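Local coordinates for protein PrgX (Enterococcus faecalis, PDB 2AWI) that is a receptor for the peptide sex pheromone cCF10 that regulates conjugation in its host, probably by binding DNA as a repressor, at residues Ile171-Tyr176 and Leu207-Tyr212. The protein carries 1 engineered substitution. Residues are numbered along the deposited sequence; the frame is centred on the assembly and turned at random.
Sequences IIKPMY and LKEAQY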
ATOM      1  N   ILE A 171     -39.448  15.734   4.011  1.00 44.38           N
ATOM      2  CA  ILE A 171     -40.323  14.881   3.212  1.00 41.74           C
ATOM      3  C   ILE A 171     -39.819  13.436   3.174  1.00 40.67           C
ATOM      4  O   ILE A 171     -40.599  12.498   3.022  1.00 38.52           O
ATOM      5  CB  ILE A 171     -40.439  15.416   1.765  1.00 38.22           C
ATOM      6  CG1 ILE A 171     -41.045  16.821   1.786  1.00 40.57           C
ATOM      7  CG2 ILE A 171     -41.299  14.482   0.927  1.00 36.78           C
ATOM      8  CD1 ILE A 171     -41.173  17.464   0.423  1.00 37.67           C
ATOM      9  N   ILE A 172     -38.512  13.267   3.330  1.00 42.28           N
ATOM     10  CA  ILE A 172     -37.894  11.947   3.299  1.00 41.34           C
ATOM     11  C   ILE A 172     -38.085  11.142   4.581  1.00 40.71           C
ATOM     12  O   ILE A 172     -38.473   9.977   4.540  1.00 41.59           O
ATOM     13  CB  ILE A 172     -36.378  12.050   3.038  1.00 29.51           C
ATOM     14  CG1 ILE A 172     -36.120  12.778   1.712  1.00 28.61           C
ATOM     15  CG2 ILE A 172     -35.768  10.662   3.014  1.00 26.54           C
ATOM     16  CD1 ILE A 172     -34.652  12.872   1.322  1.00 29.48           C
ATOM     17  N   LYS A 173     -37.800  11.771   5.713  1.00 42.62           N
ATOM     18  CA  LYS A 173     -37.897  11.133   7.023  1.00 43.96           C
ATOM     19  C   LYS A 173     -39.121  10.235   7.235  1.00 45.09           C
ATOM     20  O   LYS A 173     -38.992   9.111   7.725  1.00 47.15           O
ATOM     21  CB  LYS A 173     -37.860  12.200   8.117  1.00 37.14           C
ATOM     22  CG  LYS A 173     -36.717  13.193   7.996  1.00 40.49           C
ATOM     23  CD  LYS A 173     -35.426  12.693   8.625  1.00 48.73           C
ATOM     24  CE  LYS A 173     -34.383  13.803   8.642  1.00 51.93           C
ATOM     25  NZ  LYS A 173     -33.220  13.462   9.504  1.00 59.14           N
ATOM     26  N   PRO A 174     -40.326  10.721   6.884  1.00 35.80           N
ATOM     27  CA  PRO A 174     -41.540   9.915   7.063  1.00 36.12           C
ATOM     28  C   PRO A 174     -41.616   8.648   6.213  1.00 36.11           C
ATOM     29  O   PRO A 174     -42.480   7.792   6.427  1.00 34.39           O
ATOM     30  CB  PRO A 174     -42.662  10.904   6.745  1.00 35.43           C
ATOM     31  CG  PRO A 174     -42.030  11.837   5.779  1.00 35.68           C
ATOM     32  CD  PRO A 174     -40.665  12.063   6.380  1.00 37.02           C
HETATM   33  N   MSE A 175     -40.713   8.527   5.247  1.00 41.22           N
HETATM   34  CA  MSE A 175     -40.703   7.359   4.384  1.00 40.63           C
HETATM   35  C   MSE A 175     -39.845   6.253   4.964  1.00 38.90           C
HETATM   36  O   MSE A 175     -39.934   5.107   4.537  1.00 39.53           O
HETATM   37  CB  MSE A 175     -40.201   7.738   2.995  1.00 33.14           C
HETATM   38  CG  MSE A 175     -41.132   8.687   2.279  1.00 36.46           C
HETATM   39 SE   MSE A 175     -40.518   9.121   0.523  1.00 44.34          SE
HETATM   40  CE  MSE A 175     -41.872  10.423   0.042  1.00 36.12           C
ATOM     41  N   TYR A 176     -39.021   6.594   5.947  1.00 44.87           N
ATOM     42  CA  TYR A 176     -38.152   5.613   6.577  1.00 42.94           C
ATOM     43  C   TYR A 176     -38.424   5.486   8.075  1.00 42.95           C
ATOM     44  O   TYR A 176     -39.020   6.376   8.688  1.00 42.75           O
ATOM     45  CB  TYR A 176     -36.681   5.987   6.338  1.00 31.08           C
ATOM     46  CG  TYR A 176     -36.280   5.892   4.884  1.00 29.24           C
ATOM     47  CD1 TYR A 176     -36.635   6.889   3.982  1.00 26.48           C
ATOM     48  CD2 TYR A 176     -35.633   4.755   4.391  1.00 23.05           C
ATOM     49  CE1 TYR A 176     -36.375   6.756   2.622  1.00 27.57           C
ATOM     50  CE2 TYR A 176     -35.365   4.611   3.033  1.00 26.09           C
ATOM     51  CZ  TYR A 176     -35.745   5.609   2.152  1.00 26.20           C
ATOM     52  OH  TYR A 176     -35.567   5.445   0.798  1.00 24.53           O
ATOM     53  N   LEU A 207     -23.093  16.271  10.233  1.00 47.38           N
ATOM     54  CA  LEU A 207     -22.861  14.952  10.805  1.00 49.24           C
ATOM     55  C   LEU A 207     -24.056  14.193  11.360  1.00 50.18           C
ATOM     56  O   LEU A 207     -24.090  12.958  11.279  1.00 48.41           O
ATOM     57  CB  LEU A 207     -21.771  15.020  11.881  1.00 39.46           C
ATOM     58  CG  LEU A 207     -20.363  15.438  11.440  1.00 42.07           C
ATOM     59  CD1 LEU A 207     -19.359  14.905  12.456  1.00 39.29           C
ATOM     60  CD2 LEU A 207     -20.042  14.885  10.050  1.00 41.48           C
ATOM     61  N   LYS A 208     -25.033  14.893  11.929  1.00 43.91           N
ATOM     62  CA  LYS A 208     -26.170  14.172  12.482  1.00 45.74           C
ATOM     63  C   LYS A 208     -27.111  13.662  11.390  1.00 44.62           C
ATOM     64  O   LYS A 208     -27.749  12.621  11.555  1.00 44.76           O
ATOM     65  CB  LYS A 208     -26.918  15.022  13.523  1.00 46.76           C
ATOM     66  CG  LYS A 208     -27.995  15.957  13.018  1.00 48.34           C
ATOM     67  CD  LYS A 208     -28.789  16.493  14.216  1.00 53.59           C
ATOM     68  CE  LYS A 208     -29.908  17.437  13.805  1.00 55.69           C
ATOM     69  NZ  LYS A 208     -30.901  16.780  12.913  1.00 63.50           N
ATOM     70  N   GLU A 209     -27.188  14.378  10.271  1.00 43.29           N
ATOM     71  CA  GLU A 209     -28.028  13.933   9.169  1.00 43.69           C
ATOM     72  C   GLU A 209     -27.353  12.728   8.518  1.00 44.15           C
ATOM     73  O   GLU A 209     -28.009  11.739   8.185  1.00 42.77           O
ATOM     74  CB  GLU A 209     -28.217  15.048   8.133  1.00 42.31           C
ATOM     75  CG  GLU A 209     -29.236  16.096   8.542  1.00 45.69           C
ATOM     76  CD  GLU A 209     -30.629  15.519   8.707  1.00 48.79           C
ATOM     77  OE1 GLU A 209     -31.379  15.459   7.707  1.00 47.53           O
ATOM     78  OE2 GLU A 209     -30.966  15.112   9.840  1.00 49.21           O
ATOM     79  N   ALA A 210     -26.034  12.810   8.359  1.00 42.00           N
ATOM     80  CA  ALA A 210     -25.278  11.728   7.748  1.00 42.36           C
ATOM     81  C   ALA A 210     -25.490  10.429   8.509  1.00 42.57           C
ATOM     82  O   ALA A 210     -25.723   9.385   7.904  1.00 45.25           O
ATOM     83  CB  ALA A 210     -23.789  12.076   7.701  1.00 37.02           C
ATOM     84  N   GLN A 211     -25.413  10.491   9.834  1.00 41.62           N
ATOM     85  CA  GLN A 211     -25.597   9.295  10.644  1.00 43.15           C
ATOM     86  C   GLN A 211     -27.016   8.757  10.451  1.00 40.54           C
ATOM     87  O   GLN A 211     -27.245   7.548  10.441  1.00 39.92           O
ATOM     88  CB  GLN A 211     -25.351   9.600  12.125  1.00 58.55           C
ATOM     89  CG  GLN A 211     -25.284   8.352  13.003  1.00 62.51           C
ATOM     90  CD  GLN A 211     -25.188   8.667  14.492  1.00 69.51           C
ATOM     91  OE1 GLN A 211     -25.023   7.766  15.318  1.00 77.54           O
ATOM     92  NE2 GLN A 211     -25.298   9.948  14.840  1.00 74.73           N
ATOM     93  N   TYR A 212     -27.972   9.661  10.296  1.00 38.07           N
ATOM     94  CA  TYR A 212     -29.345   9.241  10.104  1.00 36.78           C
ATOM     95  C   TYR A 212     -29.400   8.282   8.921  1.00 36.31           C
ATOM     96  O   TYR A 212     -29.825   7.136   9.056  1.00 37.26           O
ATOM     97  CB  TYR A 212     -30.253  10.456   9.838  1.00 31.64           C
ATOM     98  CG  TYR A 212     -31.646  10.072   9.388  1.00 29.64           C
ATOM     99  CD1 TYR A 212     -32.551   9.482  10.271  1.00 27.29           C
ATOM    100  CD2 TYR A 212     -32.037  10.237   8.059  1.00 30.05           C
ATOM    101  CE1 TYR A 212     -33.814   9.056   9.836  1.00 25.66           C
ATOM    102  CE2 TYR A 212     -33.292   9.816   7.614  1.00 25.16           C
ATOM    103  CZ  TYR A 212     -34.172   9.225   8.505  1.00 30.07           C
ATOM    104  OH  TYR A 212     -35.398   8.773   8.059  1.00 34.97           O
TER
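K173 and Y212 mark the closest approach of the two backbones, their CA atoms still 9.3 Å apart, so long side chains make the contact. Segment 171-176 runs from helix 165-172 through a 3-10 turn at 173-175, in which M175 N bonds to I172 O, and then into an extended residue at Y176. Segment 207-212 is the first part of helix 207-220. K173 crosses the space between them: its chain, bent at chi2 (-85°) and otherwise extended, runs over one face of the Y212 ring. The middle of the chain rests on the phenol end, K173 CD lying 3.7 Å from Y212 CZ in a CH-pi contact, and the ammonium sits above the same face in a cation-pi interaction, K173 NZ 3.9 Å from the centroid of the Y212 ring. Y212 meets it with CG anti to the backbone N (chi1 170°), a setting that sends the ring out toward the 3-10 turn. There the hydroxyl oxygen packs against the backbone of K173, and Y212 OH lies 3.5 Å from Y176 CB. Both segments belong to the all-helical, TPR-like C-terminal region, and the contact ties the 3-10 turn that follows helix 165-172 to the start of helix 207-220, with helix 184-203 between them in sequence and packed against both Y176 and E209. On the side turned away from the ring, K173 NZ forms a salt bridge with E209, bonding to E209 OE2 at 2.8 Å on its syn side and more weakly to OE1. K208 NZ lies 3.5 Å from E209 OE2, so the two lysine ammonium groups share the carboxylate. E209 OE1 is also hydrogen-bonded to the hydroxyl of Y165, at the far end of helix 165-172.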